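Local atomic coordinates of putative Zn-dependent Alcohol Dehydrogenase (PDB entry 3IV6), a protein that binds S-adenosylmethionine in a Rossmann-like fold and, although named a putative zinc-dependent alcohol dehydrogenase, is probably an S-adenosylmethionine-dependent methyltransferase. Residues A[18-22]-A[82-86]; A[38-43]-A[144-148]; A[47-52]-A[110-116]. All blocks are in the same frame, centred on the assembly; numbering follows the deposited sequence.

Contact 1: residues A[18-22]-A[82-86]. With SAM (S-adenosylmethionine), chain E.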
ATOM      1  N   GLY A  18      -5.100  12.419   5.134  1.00 43.76           N
ATOM      2  CA  GLY A  18      -4.225  13.415   4.542  1.00 40.37           C
ATOM      3  C   GLY A  18      -2.856  13.428   5.191  1.00 38.61           C
ATOM      4  O   GLY A  18      -2.403  12.448   5.762  1.00 34.83           O
ATOM      5  N   ASN A  19      -2.187  14.562   5.099  1.00 38.85           N
ATOM      6  CA  ASN A  19      -0.865  14.700   5.660  1.00 30.88           C
ATOM      7  C   ASN A  19      -0.664  14.215   7.108  1.00 32.45           C
ATOM      8  O   ASN A  19       0.456  14.083   7.565  1.00 36.07           O
ATOM      9  CB  ASN A  19      -0.340  16.136   5.464  1.00 38.91           C
ATOM     10  CG  ASN A  19      -1.172  17.207   6.186  1.00 43.11           C
ATOM     11  OD1 ASN A  19      -1.966  16.913   7.090  1.00 49.63           O
ATOM     12  ND2 ASN A  19      -0.959  18.467   5.798  1.00 39.69           N
ATOM     13  N   GLN A  20      -1.727  13.946   7.842  1.00 37.44           N
ATOM     14  CA  GLN A  20      -1.560  13.440   9.201  1.00 39.92           C
ATOM     15  C   GLN A  20      -0.756  12.146   9.206  1.00 36.82           C
ATOM     16  O   GLN A  20      -0.037  11.846  10.161  1.00 37.71           O
ATOM     17  CB  GLN A  20      -2.913  13.188   9.861  1.00 38.35           C
ATOM     18  CG  GLN A  20      -3.701  14.426  10.164  1.00 39.23           C
ATOM     19  CD  GLN A  20      -5.022  14.097  10.794  1.00 41.99           C
ATOM     20  OE1 GLN A  20      -5.109  13.845  11.995  1.00 47.71           O
ATOM     21  NE2 GLN A  20      -6.067  14.083   9.983  1.00 42.53           N
ATOM     22  N   PHE A  21      -0.876  11.380   8.132  1.00 35.23           N
ATOM     23  CA  PHE A  21      -0.188  10.112   8.074  1.00 35.02           C
ATOM     24  C   PHE A  21       1.330  10.203   8.260  1.00 35.96           C
ATOM     25  O   PHE A  21       1.939   9.371   8.940  1.00 38.39           O
ATOM     26  CB  PHE A  21      -0.495   9.352   6.800  1.00 31.91           C
ATOM     27  CG  PHE A  21       0.025   7.957   6.843  1.00 34.51           C
ATOM     28  CD1 PHE A  21      -0.731   6.951   7.422  1.00 32.40           C
ATOM     29  CD2 PHE A  21       1.308   7.661   6.384  1.00 33.48           C
ATOM     30  CE1 PHE A  21      -0.259   5.663   7.505  1.00 36.32           C
ATOM     31  CE2 PHE A  21       1.812   6.369   6.476  1.00 29.55           C
ATOM     32  CZ  PHE A  21       1.027   5.365   7.030  1.00 34.01           C
ATOM     33  N   TRP A  22       1.951  11.209   7.669  1.00 32.23           N
ATOM     34  CA  TRP A  22       3.388  11.336   7.820  1.00 30.76           C
ATOM     35  C   TRP A  22       3.831  12.440   8.789  1.00 35.74           C
ATOM     36  O   TRP A  22       5.032  12.694   8.939  1.00 42.80           O
ATOM     37  CB  TRP A  22       4.001  11.592   6.457  1.00 32.47           C
ATOM     38  CG  TRP A  22       3.699  12.982   5.854  1.00 34.01           C
ATOM     39  CD1 TRP A  22       4.207  14.202   6.256  1.00 35.18           C
ATOM     40  CD2 TRP A  22       2.888  13.257   4.721  1.00 28.06           C
ATOM     41  NE1 TRP A  22       3.744  15.208   5.442  1.00 33.76           N
ATOM     42  CE2 TRP A  22       2.934  14.647   4.487  1.00 30.37           C
ATOM     43  CE3 TRP A  22       2.123  12.462   3.879  1.00 27.56           C
ATOM     44  CZ2 TRP A  22       2.246  15.244   3.460  1.00 30.25           C
ATOM     45  CZ3 TRP A  22       1.454  13.056   2.858  1.00 32.34           C
ATOM     46  CH2 TRP A  22       1.510  14.429   2.654  1.00 33.40           C
ATOM     47  N   ASP A  82      -2.476  17.374  -0.354  1.00 36.72           N
ATOM     48  CA  ASP A  82      -1.563  17.606   0.771  1.00 40.66           C
ATOM     49  C   ASP A  82      -0.109  17.323   0.391  1.00 42.75           C
ATOM     50  O   ASP A  82       0.834  17.973   0.888  1.00 35.21           O
ATOM     51  CB  ASP A  82      -1.950  16.730   1.967  1.00 43.80           C
ATOM     52  CG  ASP A  82      -3.176  17.254   2.719  1.00 51.72           C
ATOM     53  OD1 ASP A  82      -3.713  18.307   2.307  1.00 51.66           O
ATOM     54  OD2 ASP A  82      -3.596  16.606   3.719  1.00 51.45           O
ATOM     55  N   LEU A  83       0.062  16.347  -0.503  1.00 41.59           N
ATOM     56  CA  LEU A  83       1.385  15.977  -0.986  1.00 33.68           C
ATOM     57  C   LEU A  83       1.909  17.087  -1.898  1.00 38.00           C
ATOM     58  O   LEU A  83       3.042  17.546  -1.735  1.00 41.25           O
ATOM     59  CB  LEU A  83       1.371  14.620  -1.700  1.00 30.21           C
ATOM     60  CG  LEU A  83       2.761  14.333  -2.283  1.00 31.95           C
ATOM     61  CD1 LEU A  83       3.825  14.157  -1.197  1.00 26.79           C
ATOM     62  CD2 LEU A  83       2.778  13.206  -3.284  1.00 26.60           C
ATOM     63  N   ALA A  84       1.081  17.524  -2.847  1.00 39.42           N
ATOM     64  CA  ALA A  84       1.426  18.629  -3.740  1.00 36.14           C
ATOM     65  C   ALA A  84       1.711  19.903  -2.964  1.00 38.37           C
ATOM     66  O   ALA A  84       2.474  20.754  -3.402  1.00 39.56           O
ATOM     67  CB  ALA A  84       0.323  18.881  -4.729  1.00 34.94           C
ATOM     68  N   GLU A  85       1.084  20.050  -1.811  1.00 40.06           N
ATOM     69  CA  GLU A  85       1.398  21.190  -0.960  1.00 47.18           C
ATOM     70  C   GLU A  85       2.813  21.097  -0.337  1.00 44.31           C
ATOM     71  O   GLU A  85       3.606  22.035  -0.435  1.00 38.35           O
ATOM     72  CB  GLU A  85       0.313  21.356   0.100  1.00 53.72           C
ATOM     73  CG  GLU A  85       0.620  22.369   1.182  1.00 65.95           C
ATOM     74  CD  GLU A  85      -0.453  22.381   2.254  1.00 84.40           C
ATOM     75  OE1 GLU A  85      -0.269  21.694   3.298  1.00 77.20           O
ATOM     76  OE2 GLU A  85      -1.482  23.068   2.034  1.00 85.17           O
ATOM     77  N   ALA A  86       3.111  19.957   0.283  1.00 39.83           N
ATOM     78  CA  ALA A  86       4.415  19.683   0.857  1.00 36.63           C
ATOM     79  C   ALA A  86       5.563  19.721  -0.161  1.00 45.46           C
ATOM     80  O   ALA A  86       6.727  19.866   0.217  1.00 46.17           O
ATOM     81  CB  ALA A  86       4.384  18.346   1.561  1.00 32.48           C
TER
HETATM   82  N   SAM E 301       0.827   4.599   3.770  1.00 42.04           N
HETATM   83  CA  SAM E 301       1.863   3.651   4.137  1.00 38.72           C
HETATM   84  C   SAM E 301       3.233   4.162   3.747  1.00 30.22           C
HETATM   85  O   SAM E 301       3.420   5.242   3.171  1.00 27.19           O
HETATM   86  OXT SAM E 301       4.164   3.454   4.057  1.00 31.74           O
HETATM   87  CB  SAM E 301       1.574   2.265   3.572  1.00 37.81           C
HETATM   88  CG  SAM E 301       0.169   2.066   2.987  1.00 38.73           C
HETATM   89  SD  SAM E 301      -0.116   2.671   1.293  1.00 56.25           S
HETATM   90  CE  SAM E 301       1.429   3.531   0.882  1.00 34.75           C
HETATM   91  C5' SAM E 301      -1.402   3.951   1.515  1.00 32.16           C
HETATM   92  C4' SAM E 301      -1.503   5.063   0.476  1.00 32.85           C
HETATM   93  O4' SAM E 301      -1.873   4.514  -0.777  1.00 31.89           O
HETATM   94  C3' SAM E 301      -2.583   6.079   0.802  1.00 36.31           C
HETATM   95  O3' SAM E 301      -2.097   7.333   0.382  1.00 34.93           O
HETATM   96  C2' SAM E 301      -3.745   5.713  -0.099  1.00 34.20           C
HETATM   97  O2' SAM E 301      -4.458   6.854  -0.526  1.00 33.84           O
HETATM   98  C1' SAM E 301      -3.069   5.053  -1.287  1.00 27.21           C
HETATM   99  N9  SAM E 301      -3.890   3.970  -1.845  1.00 21.57           N
HETATM  100  C8  SAM E 301      -4.509   2.974  -1.135  1.00 23.23           C
HETATM  101  N7  SAM E 301      -5.193   2.180  -2.002  1.00 23.35           N
HETATM  102  C5  SAM E 301      -5.025   2.648  -3.271  1.00 24.76           C
HETATM  103  C6  SAM E 301      -5.500   2.210  -4.522  1.00 25.11           C
HETATM  104  N6  SAM E 301      -6.292   1.144  -4.660  1.00 21.75           N
HETATM  105  N1  SAM E 301      -5.154   2.930  -5.638  1.00 24.76           N
HETATM  106  C2  SAM E 301      -4.366   4.066  -5.502  1.00 27.24           C
HETATM  107  N3  SAM E 301      -3.882   4.495  -4.289  1.00 21.07           N
HETATM  108  C4  SAM E 301      -4.210   3.792  -3.180  1.00 22.55           C
HETATM  109  O   HOH W   1       0.939  19.157   3.443  1.00 40.13           O

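Contact 2: residues A[38-43]-A[144-148]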
ATOM      1  N   ILE A  38      16.976   1.597   0.348  1.00 20.26           N
ATOM      2  CA  ILE A  38      16.861   0.280  -0.252  1.00 23.07           C
ATOM      3  C   ILE A  38      15.853   0.233  -1.405  1.00 22.88           C
ATOM      4  O   ILE A  38      16.046  -0.482  -2.383  1.00 25.44           O
ATOM      5  CB  ILE A  38      16.489  -0.749   0.818  1.00 24.48           C
ATOM      6  CG1 ILE A  38      17.647  -0.923   1.792  1.00 16.76           C
ATOM      7  CG2 ILE A  38      16.062  -2.086   0.201  1.00 20.00           C
ATOM      8  CD1 ILE A  38      17.230  -1.532   3.123  1.00 17.69           C
ATOM      9  N   PHE A  39      14.771   0.992  -1.266  1.00 23.89           N
ATOM     10  CA  PHE A  39      13.715   1.124  -2.272  1.00 22.70           C
ATOM     11  C   PHE A  39      14.291   1.726  -3.553  1.00 24.29           C
ATOM     12  O   PHE A  39      13.727   1.595  -4.631  1.00 24.65           O
ATOM     13  CB  PHE A  39      12.575   2.036  -1.736  1.00 20.51           C
ATOM     14  CG  PHE A  39      11.373   1.275  -1.220  1.00 23.09           C
ATOM     15  CD1 PHE A  39      11.122   1.187   0.134  1.00 19.23           C
ATOM     16  CD2 PHE A  39      10.520   0.610  -2.101  1.00 21.88           C
ATOM     17  CE1 PHE A  39      10.037   0.476   0.601  1.00 25.32           C
ATOM     18  CE2 PHE A  39       9.428  -0.111  -1.638  1.00 24.39           C
ATOM     19  CZ  PHE A  39       9.186  -0.184  -0.278  1.00 25.48           C
ATOM     20  N   LEU A  40      15.435   2.377  -3.419  1.00 25.16           N
ATOM     21  CA  LEU A  40      15.930   3.251  -4.455  1.00 28.75           C
ATOM     22  C   LEU A  40      17.259   2.806  -5.034  1.00 25.68           C
ATOM     23  O   LEU A  40      17.813   3.483  -5.880  1.00 27.11           O
ATOM     24  CB  LEU A  40      16.064   4.682  -3.904  1.00 29.07           C
ATOM     25  CG  LEU A  40      14.776   5.461  -3.644  1.00 22.83           C
ATOM     26  CD1 LEU A  40      15.117   6.831  -3.061  1.00 25.11           C
ATOM     27  CD2 LEU A  40      14.018   5.591  -4.912  1.00 20.73           C
ATOM     28  N   GLU A  41      17.772   1.685  -4.569  1.00 23.98           N
ATOM     29  CA  GLU A  41      19.070   1.229  -5.027  1.00 26.29           C
ATOM     30  C   GLU A  41      19.121   0.960  -6.513  1.00 27.80           C
ATOM     31  O   GLU A  41      18.227   0.345  -7.053  1.00 29.99           O
ATOM     32  CB  GLU A  41      19.473  -0.036  -4.302  1.00 28.92           C
ATOM     33  CG  GLU A  41      19.670   0.141  -2.831  1.00 33.91           C
ATOM     34  CD  GLU A  41      19.977  -1.169  -2.152  1.00 35.31           C
ATOM     35  OE1 GLU A  41      19.977  -2.220  -2.838  1.00 35.39           O
ATOM     36  OE2 GLU A  41      20.214  -1.145  -0.932  1.00 36.80           O
ATOM     37  N   ASN A  42      20.200   1.394  -7.156  1.00 28.08           N
ATOM     38  CA  ASN A  42      20.393   1.143  -8.573  1.00 30.55           C
ATOM     39  C   ASN A  42      19.442   1.960  -9.401  1.00 32.56           C
ATOM     40  O   ASN A  42      19.368   1.758 -10.610  1.00 33.57           O
ATOM     41  CB  ASN A  42      20.186  -0.324  -8.922  1.00 31.63           C
ATOM     42  CG  ASN A  42      21.166  -1.225  -8.235  1.00 34.79           C
ATOM     43  OD1 ASN A  42      22.102  -0.759  -7.580  1.00 31.36           O
ATOM     44  ND2 ASN A  42      20.954  -2.535  -8.362  1.00 36.25           N
ATOM     45  N   ILE A  43      18.683   2.844  -8.748  1.00 27.76           N
ATOM     46  CA  ILE A  43      17.904   3.848  -9.461  1.00 27.86           C
ATOM     47  C   ILE A  43      18.735   5.128  -9.585  1.00 31.07           C
ATOM     48  O   ILE A  43      19.286   5.637  -8.598  1.00 29.64           O
ATOM     49  CB  ILE A  43      16.585   4.158  -8.793  1.00 29.09           C
ATOM     50  CG1 ILE A  43      15.752   2.889  -8.659  1.00 30.17           C
ATOM     51  CG2 ILE A  43      15.850   5.250  -9.574  1.00 25.93           C
ATOM     52  CD1 ILE A  43      14.452   3.129  -7.948  1.00 28.27           C
ATOM     53  N   VAL A 144       9.281  -3.763 -10.501  1.00 21.69           N
ATOM     54  CA  VAL A 144       8.342  -3.350  -9.460  1.00 21.54           C
ATOM     55  C   VAL A 144       8.981  -3.715  -8.146  1.00 21.66           C
ATOM     56  O   VAL A 144       9.458  -4.840  -7.975  1.00 22.83           O
ATOM     57  CB  VAL A 144       6.993  -4.092  -9.586  1.00 22.33           C
ATOM     58  CG1 VAL A 144       5.979  -3.784  -8.373  1.00 14.55           C
ATOM     59  CG2 VAL A 144       6.379  -3.771 -10.931  1.00 19.50           C
ATOM     60  N   ARG A 145       9.013  -2.756  -7.226  1.00 19.34           N
ATOM     61  CA  ARG A 145       9.453  -3.029  -5.865  1.00 19.79           C
ATOM     62  C   ARG A 145       8.309  -2.741  -4.919  1.00 21.46           C
ATOM     63  O   ARG A 145       7.824  -1.605  -4.786  1.00 19.42           O
ATOM     64  CB  ARG A 145      10.695  -2.213  -5.537  1.00 23.06           C
ATOM     65  CG  ARG A 145      11.902  -2.543  -6.438  1.00 23.68           C
ATOM     66  CD  ARG A 145      13.059  -1.660  -6.125  1.00 23.00           C
ATOM     67  NE  ARG A 145      14.240  -2.084  -6.863  1.00 29.46           N
ATOM     68  CZ  ARG A 145      15.409  -1.435  -6.890  1.00 30.30           C
ATOM     69  NH1 ARG A 145      16.421  -1.944  -7.606  1.00 35.68           N
ATOM     70  NH2 ARG A 145      15.580  -0.301  -6.216  1.00 21.04           N
ATOM     71  N   ALA A 146       7.830  -3.801  -4.290  1.00 24.03           N
ATOM     72  CA  ALA A 146       6.645  -3.693  -3.415  1.00 24.56           C
ATOM     73  C   ALA A 146       6.867  -4.381  -2.064  1.00 19.44           C
ATOM     74  O   ALA A 146       7.096  -5.580  -2.012  1.00 18.87           O
ATOM     75  CB  ALA A 146       5.404  -4.274  -4.114  1.00 18.59           C
ATOM     76  N   SER A 147       6.836  -3.627  -0.975  1.00 17.56           N
ATOM     77  CA  SER A 147       7.048  -4.253   0.321  1.00 18.83           C
ATOM     78  C   SER A 147       5.705  -4.659   0.908  1.00 24.27           C
ATOM     79  O   SER A 147       4.714  -4.006   0.663  1.00 23.66           O
ATOM     80  CB  SER A 147       7.678  -3.267   1.231  1.00 23.04           C
ATOM     81  OG  SER A 147       6.742  -2.235   1.452  1.00 22.03           O
ATOM     82  N   VAL A 148       5.673  -5.740   1.670  1.00 24.64           N
ATOM     83  CA  VAL A 148       4.457  -6.190   2.288  1.00 19.78           C
ATOM     84  C   VAL A 148       4.703  -6.522   3.747  1.00 22.38           C
ATOM     85  O   VAL A 148       5.634  -7.219   4.059  1.00 24.53           O
ATOM     86  CB  VAL A 148       3.949  -7.446   1.626  1.00 22.53           C
ATOM     87  CG1 VAL A 148       2.529  -7.773   2.163  1.00 21.81           C
ATOM     88  CG2 VAL A 148       3.922  -7.245   0.112  1.00 14.67           C
TER

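Contact 3: residues A[47-52]-A[110-116]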
ATOM      1  N   SER A  47      16.056   8.262 -14.362  1.00 32.32           N
ATOM      2  CA  SER A  47      15.165   7.106 -14.344  1.00 37.81           C
ATOM      3  C   SER A  47      13.733   7.587 -14.201  1.00 33.15           C
ATOM      4  O   SER A  47      13.499   8.587 -13.512  1.00 28.93           O
ATOM      5  CB  SER A  47      15.512   6.178 -13.179  1.00 35.43           C
ATOM      6  OG  SER A  47      16.812   5.647 -13.317  1.00 41.05           O
ATOM      7  N   THR A  48      12.792   6.915 -14.871  1.00 27.37           N
ATOM      8  CA  THR A  48      11.367   7.151 -14.581  1.00 28.33           C
ATOM      9  C   THR A  48      10.812   6.226 -13.496  1.00 28.08           C
ATOM     10  O   THR A  48      10.829   4.990 -13.642  1.00 26.36           O
ATOM     11  CB  THR A  48      10.464   7.098 -15.816  1.00 30.32           C
ATOM     12  OG1 THR A  48      10.658   5.860 -16.517  1.00 32.28           O
ATOM     13  CG2 THR A  48      10.775   8.256 -16.713  1.00 38.20           C
ATOM     14  N   VAL A  49      10.305   6.850 -12.429  1.00 24.00           N
ATOM     15  CA  VAL A  49       9.844   6.144 -11.243  1.00 23.65           C
ATOM     16  C   VAL A  49       8.399   6.496 -10.942  1.00 21.28           C
ATOM     17  O   VAL A  49       8.048   7.660 -10.875  1.00 19.94           O
ATOM     18  CB  VAL A  49      10.692   6.540  -9.999  1.00 24.43           C
ATOM     19  CG1 VAL A  49      10.154   5.869  -8.750  1.00 12.86           C
ATOM     20  CG2 VAL A  49      12.173   6.260 -10.227  1.00 23.07           C
ATOM     21  N   ALA A  50       7.565   5.493 -10.721  1.00 22.80           N
ATOM     22  CA  ALA A  50       6.195   5.726 -10.255  1.00 17.34           C
ATOM     23  C   ALA A  50       6.096   5.263  -8.824  1.00 22.06           C
ATOM     24  O   ALA A  50       6.383   4.100  -8.537  1.00 22.30           O
ATOM     25  CB  ALA A  50       5.239   4.946 -11.083  1.00 14.73           C
ATOM     26  N   VAL A  51       5.694   6.160  -7.930  1.00 23.21           N
ATOM     27  CA  VAL A  51       5.295   5.771  -6.581  1.00 20.09           C
ATOM     28  C   VAL A  51       3.777   5.687  -6.458  1.00 21.01           C
ATOM     29  O   VAL A  51       3.074   6.678  -6.650  1.00 21.74           O
ATOM     30  CB  VAL A  51       5.833   6.757  -5.528  1.00 18.76           C
ATOM     31  CG1 VAL A  51       5.523   6.256  -4.126  1.00 16.98           C
ATOM     32  CG2 VAL A  51       7.328   6.963  -5.709  1.00 15.15           C
ATOM     33  N   ILE A  52       3.279   4.498  -6.137  1.00 21.38           N
ATOM     34  CA  ILE A  52       1.888   4.333  -5.733  1.00 19.32           C
ATOM     35  C   ILE A  52       1.715   4.581  -4.239  1.00 23.14           C
ATOM     36  O   ILE A  52       2.327   3.905  -3.412  1.00 23.43           O
ATOM     37  CB  ILE A  52       1.365   2.925  -6.074  1.00 19.01           C
ATOM     38  CG1 ILE A  52       1.885   2.479  -7.442  1.00 18.91           C
ATOM     39  CG2 ILE A  52      -0.156   2.900  -6.043  1.00 21.56           C
ATOM     40  CD1 ILE A  52       1.575   3.452  -8.560  1.00 23.02           C
ATOM     41  N   HIS A 110       5.490   2.722 -19.271  1.00 28.89           N
ATOM     42  CA  HIS A 110       5.996   4.077 -19.256  1.00 31.98           C
ATOM     43  C   HIS A 110       7.031   4.333 -18.160  1.00 32.37           C
ATOM     44  O   HIS A 110       7.736   5.334 -18.191  1.00 38.05           O
ATOM     45  CB  HIS A 110       4.820   5.032 -19.088  1.00 36.19           C
ATOM     46  CG  HIS A 110       5.092   6.404 -19.591  1.00 46.97           C
ATOM     47  ND1 HIS A 110       5.519   7.424 -18.767  1.00 49.86           N
ATOM     48  CD2 HIS A 110       5.022   6.924 -20.836  1.00 54.74           C
ATOM     49  CE1 HIS A 110       5.687   8.518 -19.483  1.00 52.83           C
ATOM     50  NE2 HIS A 110       5.393   8.244 -20.741  1.00 63.68           N
ATOM     51  N   PHE A 111       7.123   3.443 -17.177  1.00 32.16           N
ATOM     52  CA  PHE A 111       8.055   3.661 -16.059  1.00 33.09           C
ATOM     53  C   PHE A 111       9.162   2.610 -15.964  1.00 26.01           C
ATOM     54  O   PHE A 111       8.913   1.443 -16.242  1.00 24.17           O
ATOM     55  CB  PHE A 111       7.271   3.759 -14.749  1.00 28.29           C
ATOM     56  CG  PHE A 111       6.305   4.892 -14.733  1.00 27.29           C
ATOM     57  CD1 PHE A 111       6.722   6.167 -14.387  1.00 30.18           C
ATOM     58  CD2 PHE A 111       5.003   4.704 -15.099  1.00 24.49           C
ATOM     59  CE1 PHE A 111       5.841   7.238 -14.398  1.00 27.15           C
ATOM     60  CE2 PHE A 111       4.126   5.773 -15.110  1.00 34.15           C
ATOM     61  CZ  PHE A 111       4.559   7.053 -14.765  1.00 26.88           C
ATOM     62  N   ASP A 112      10.377   3.021 -15.587  1.00 21.71           N
ATOM     63  CA  ASP A 112      11.438   2.040 -15.315  1.00 29.86           C
ATOM     64  C   ASP A 112      11.196   1.284 -13.988  1.00 30.37           C
ATOM     65  O   ASP A 112      11.493   0.079 -13.873  1.00 27.06           O
ATOM     66  CB  ASP A 112      12.813   2.706 -15.241  1.00 32.51           C
ATOM     67  CG  ASP A 112      13.260   3.297 -16.562  1.00 40.43           C
ATOM     68  OD1 ASP A 112      13.860   4.394 -16.535  1.00 36.26           O
ATOM     69  OD2 ASP A 112      13.015   2.661 -17.620  1.00 47.79           O
ATOM     70  N   PHE A 113      10.671   2.014 -12.998  1.00 25.27           N
ATOM     71  CA  PHE A 113      10.409   1.478 -11.667  1.00 26.35           C
ATOM     72  C   PHE A 113       9.048   1.859 -11.115  1.00 24.40           C
ATOM     73  O   PHE A 113       8.599   2.997 -11.255  1.00 22.43           O
ATOM     74  CB  PHE A 113      11.480   1.930 -10.682  1.00 25.10           C
ATOM     75  CG  PHE A 113      12.849   1.435 -11.015  1.00 29.42           C
ATOM     76  CD1 PHE A 113      13.270   0.194 -10.577  1.00 33.85           C
ATOM     77  CD2 PHE A 113      13.718   2.212 -11.770  1.00 30.86           C
ATOM     78  CE1 PHE A 113      14.538  -0.263 -10.882  1.00 37.62           C
ATOM     79  CE2 PHE A 113      14.971   1.768 -12.082  1.00 32.43           C
ATOM     80  CZ  PHE A 113      15.390   0.530 -11.638  1.00 38.77           C
ATOM     81  N   VAL A 114       8.387   0.888 -10.490  1.00 22.61           N
ATOM     82  CA  VAL A 114       7.193   1.189  -9.709  1.00 19.25           C
ATOM     83  C   VAL A 114       7.485   0.780  -8.281  1.00 18.56           C
ATOM     84  O   VAL A 114       7.811  -0.381  -7.999  1.00 22.84           O
ATOM     85  CB  VAL A 114       5.951   0.445 -10.234  1.00 22.33           C
ATOM     86  CG1 VAL A 114       4.871   0.303  -9.124  1.00 19.08           C
ATOM     87  CG2 VAL A 114       5.380   1.138 -11.463  1.00 18.51           C
ATOM     88  N   LEU A 115       7.417   1.750  -7.385  1.00 16.66           N
ATOM     89  CA  LEU A 115       7.618   1.506  -5.953  1.00 18.34           C
ATOM     90  C   LEU A 115       6.312   1.656  -5.128  1.00 17.35           C
ATOM     91  O   LEU A 115       5.472   2.520  -5.407  1.00 14.34           O
ATOM     92  CB  LEU A 115       8.693   2.447  -5.401  1.00 13.11           C
ATOM     93  CG  LEU A 115       9.842   2.792  -6.342  1.00 14.76           C
ATOM     94  CD1 LEU A 115      10.700   3.869  -5.735  1.00 13.07           C
ATOM     95  CD2 LEU A 115      10.660   1.581  -6.734  1.00 15.59           C
ATOM     96  N   ASN A 116       6.130   0.791  -4.134  1.00 19.59           N
ATOM     97  CA  ASN A 116       5.171   1.080  -3.065  1.00 19.54           C
ATOM     98  C   ASN A 116       5.500   0.374  -1.759  1.00 21.50           C
ATOM     99  O   ASN A 116       6.034  -0.751  -1.770  1.00 24.59           O
ATOM    100  CB  ASN A 116       3.728   0.800  -3.504  1.00 22.52           C
ATOM    101  CG  ASN A 116       3.546  -0.593  -4.111  1.00 23.17           C
ATOM    102  OD1 ASN A 116       3.606  -0.761  -5.328  1.00 19.21           O
ATOM    103  ND2 ASN A 116       3.274  -1.578  -3.265  1.00 20.94           N
TER
HETATM  104  O   HOH W   2      10.531   5.093 -19.121  1.00 33.20           O

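Contact 1: residues A[18-22]-A[82-86]
Asp82 meets Gly18 and Asn19, just past a helix end, with its carboxylate: OD2 accepts the backbone N-H of Asn19 at 2.8 Å in a nearly straight bond (171°), using the anti lone pair turned away from OD1. The same oxygen forms a salt bridge with Arg78 one helical turn earlier, which probably favours the charged carboxylate. Across it lies the amide of Asn19, stacked on the carboxylate with the two planes 27° apart; a chi1 of 63° sets Asn19 CG between its own backbone N and carbonyl carbon. The carbonyl O of Asp82 lies at the edge of the Trp22 indole, 4.0 Å from CZ2. Leu83 adds an apolar part, its CB 4.4 Å from Trp22 CH2. In this Rossmann-like fold, as in S-adenosylmethionine-dependent methyltransferases, helix 77-86 follows strand 69-74, while residues 18-22 belong to the N-terminal region laid over the cofactor; Phe21 CZ comes within 3.4 Å of the S-adenosylmethionine amino N. Glu85, its chain extended beyond CG, joins Asn19 through a water that donates to OE1 and to the Asp82 carbonyl while accepting from Asn19 ND2. Ala86 ends the segment with CB 4.2 Å from Trp22 CZ2, and Arg57 of helix 57-65 touches both side chains.

Contact 2: residues A[38-43]-A[144-148]
Arg145 leaves its strand toward the end of helix 33-39, its CB 4.5 Å from CD2 of the Phe39 ring. CG lies anti to the carbonyl carbon (chi1 -62°), and from there the chain runs extended to NE, carrying CD past Phe39 O at 3.6 Å. NE has a weak hydrogen bond to Gln255 of the neighbouring strand 251-258. At the tip, NH2 donates to two backbone carbonyls. Arg145 NH2 reaches Phe39 O at 3.1 Å, from above the carbonyl plane. Glu41 O accepts from the same Arg145 NH2 at 2.9 Å, in its carbonyl plane and on a lone pair. Arg145 NH1 closes an end-on grip on Glu41 O at 3.0 Å, and both acceptors lie within 5° of the guanidinium plane, so the bonds fix the group's rotation. The arginine thus ties an inner strand of the Rossmann-like sheet to the type II turn Leu40-Ile43, which follows the helix and leads toward strand 48-52. The Ile43 and Arg145 side chains slide past each other in opposite directions, Ile43 CD1 4.0 Å from Arg145 NH2. Farther along the strand Ser147 meets the edge of the Phe39 ring, Phe39 CZ 3.6 Å from Ser147 OG, while the serine hydroxyl is hydrogen-bonded to Asp117.

Contact 3: residues A[47-52]-A[110-116]
Val49, Ala50 and Val51 pair with Phe113, Val114 and Leu115 as parallel neighbours at the centre of the Rossmann-like sheet, where strand order 3-2-1-4-5-7-6 sets the first and fourth strands side by side. The ladder runs from Phe113 N to Thr48 O, Ala50 N to Phe113 O, Leu115 N to Ala50 O and Ile52 N to Leu115 O. Before it, Asp112 and Thr48 clasp each other. With chi1 at 54°, the threonine OG1 sits between its own N and carbonyl carbon, where it accepts the N-H of Asp112 (Asp112 N to Thr48 OG1 3.0 Å). In return Asp112 OD1 accepts the N-H of Thr48 (Thr48 N to Asp112 OD1 3.2 Å), which arrives from above the carboxylate plane. A water bound to OG1 donates to His110 O.

The Phe111 ring turns a face to Ala50, whose CB stands 3.8 Å from the ring centroid and 12° off the normal, a CH-pi contact. A chi1 of -61° puts the ring there, CG anti to the carbonyl carbon; His110 ND1 lies over the other face, toward the rim. Replacing Phe111 with a serine would probably open a gap beside Ala50 CB and leave that methyl without its aromatic face. Ala50 CB also meets Val114 CG2 at 3.8 Å, while Val114 itself packs against helix 125-139.

On the face that carries Val49, Phe113 and Leu115, the first and last of these side chains cross obliquely. Val49 CG1 meets Leu115 CD1 at 3.7 Å, and Phe113 directs its ring toward Arg145 and Ile43. Near the cofactor end, Ile52 CG1 approaches Val114 CG1 to 4.1 Å. Beside it, Asn116 CB rests 3.4 Å from the carbonyl O of Ile52.

Contacts 2 and 3 share one sheet and touch: their centres are 10 Å apart, and Arg145 N probably donates to Val114 O at 2.8 Å, joining strand 143-149 to strand 113-117. Along the chain, contact 3 is nested within the loop that contact 2 closes. Contact 1 stands apart, its centre about 22 Å from that of contact 2 and 20 Å from that of contact 3. The bound S-adenosylmethionine relates all three: Phe21 of contact 1 lines its pocket, the Ile52 side chain of contact 3 comes within about 4 Å of it, and that of Ser147 in contact 2 within about 7 Å.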